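Local coordinates for 4-amino-4-deoxy-L-arabinose transferase or related glycosyltransferases of PMT family (Cupriavidus metallidurans, PDB 5EZM), which probably transfers a pentose sugar, 4-amino-4-deoxy-L-arabinose, onto lipid A as a zinc-containing membrane glycosyltransferase of the GT-C fold, at residues Ala416-Val419 with Met420-Ile424. Numbering follows the deposited sequence.
Sequences AFVV and MLLGI
Phe417 and Met420, one helical turn apart, form an i to i+3 Met-aromatic contact, a clear case of side chains meeting within a single helix. The thioether sulfur SD of Met420 comes to 3.7 Å from CD1 of Phe417, with CE1 of the same ring next in line. SD of Met420 is 4.6 Å from the centroid of the Phe417 ring and 52° off its normal, an oblique approach. Both side chains leave the helix in the same direction and run alongside each other. CG of Met420 is anti to its own carbonyl carbon (chi1 -69°), which turns the chain back toward the preceding turn, and the extended chain from there brings SD beside the ring.

A second apolar pair, Val418 and Leu422, follows the i to i+4 spacing. Here the contact is looser, with CG1 of Val418 4.4 Å from CD1 of Leu422, and the leucine lies on the surface.

Beneath the side chains run the regular backbone hydrogen bonds. Met420 N donates to Ala416 O at 3.0 Å, and Leu421 N reaches Phe417 O at 2.9 Å. Leu422 N to Val418 O repeats the pattern; Gly423 N to Val419 O is almost straight at 177°, and Ile424 N continues the series to Met420 O. Each of these carbonyls thus receives the amide four residues on, the pattern of an alpha-helix, which pairs the backbone polar groups internally in a segment predicted to span the membrane.

Gly423 lies near a bound lipid molecule, while several side chains of this part of helix 403-430 pack on two neighbouring helices. Met420 packs on Met446 and Phe450 of helix 435-456, where Ala416 meets Ala453; Val418 and Leu421 touch Leu387 and Ala383 of helix 369-389. Ile424 contacts both, through Met446 on one helix and Met379 and Ala380 on the other.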
# COMPACT_ATOMS: atom_id res chain seq x y z
N ALA A 416 -2.36 21.04 -6.12
CA ALA A 416 -2.60 20.35 -4.86
C ALA A 416 -2.39 21.29 -3.67
O ALA A 416 -3.25 21.39 -2.78
CB ALA A 416 -1.69 19.13 -4.75
N PHE A 417 -1.26 22.00 -3.64
CA PHE A 417 -1.06 22.93 -2.54
C PHE A 417 -2.07 24.08 -2.58
O PHE A 417 -2.41 24.64 -1.53
CB PHE A 417 0.37 23.46 -2.54
CG PHE A 417 1.37 22.47 -2.02
CD1 PHE A 417 1.36 22.10 -0.68
CD2 PHE A 417 2.32 21.90 -2.86
CE1 PHE A 417 2.28 21.18 -0.20
CE2 PHE A 417 3.24 20.99 -2.38
CZ PHE A 417 3.22 20.62 -1.04
N VAL A 418 -2.57 24.43 -3.77
CA VAL A 418 -3.56 25.49 -3.86
C VAL A 418 -4.87 25.05 -3.22
O VAL A 418 -5.48 25.80 -2.44
CB VAL A 418 -3.76 25.94 -5.32
CG1 VAL A 418 -5.04 26.74 -5.46
CG2 VAL A 418 -2.58 26.78 -5.77
N VAL A 419 -5.33 23.83 -3.51
CA VAL A 419 -6.57 23.37 -2.89
C VAL A 419 -6.37 23.17 -1.40
O VAL A 419 -7.30 23.41 -0.61
CB VAL A 419 -7.12 22.11 -3.59
CG1 VAL A 419 -6.08 21.03 -3.66
CG2 VAL A 419 -8.36 21.58 -2.89
N MET A 420 -5.17 22.78 -0.97
CA MET A 420 -4.88 22.77 0.46
C MET A 420 -5.08 24.16 1.06
O MET A 420 -5.72 24.31 2.11
CB MET A 420 -3.45 22.29 0.72
CG MET A 420 -3.22 20.82 0.43
SD MET A 420 -1.52 20.34 0.79
CE MET A 420 -1.44 18.76 -0.04
N LEU A 421 -4.53 25.19 0.41
CA LEU A 421 -4.67 26.55 0.91
C LEU A 421 -6.14 26.98 0.95
O LEU A 421 -6.57 27.64 1.90
CB LEU A 421 -3.85 27.52 0.07
CG LEU A 421 -2.34 27.46 0.27
CD1 LEU A 421 -1.63 28.41 -0.69
CD2 LEU A 421 -2.00 27.78 1.71
N LEU A 422 -6.91 26.62 -0.08
CA LEU A 422 -8.33 26.94 -0.08
C LEU A 422 -9.03 26.32 1.11
O LEU A 422 -9.72 27.01 1.87
CB LEU A 422 -8.97 26.47 -1.39
CG LEU A 422 -8.52 27.19 -2.66
CD1 LEU A 422 -9.15 26.56 -3.89
CD2 LEU A 422 -8.86 28.67 -2.58
N GLY A 423 -8.83 25.01 1.31
CA GLY A 423 -9.43 24.35 2.46
C GLY A 423 -9.03 24.99 3.78
O GLY A 423 -9.86 25.13 4.69
N ILE A 424 -7.77 25.40 3.90
CA ILE A 424 -7.32 26.08 5.12
C ILE A 424 -8.07 27.40 5.30
O ILE A 424 -8.51 27.74 6.40
CB ILE A 424 -5.80 26.29 5.08
CG1 ILE A 424 -5.07 24.95 5.17
CG2 ILE A 424 -5.35 27.24 6.19
CD1 ILE A 424 -3.57 25.08 5.07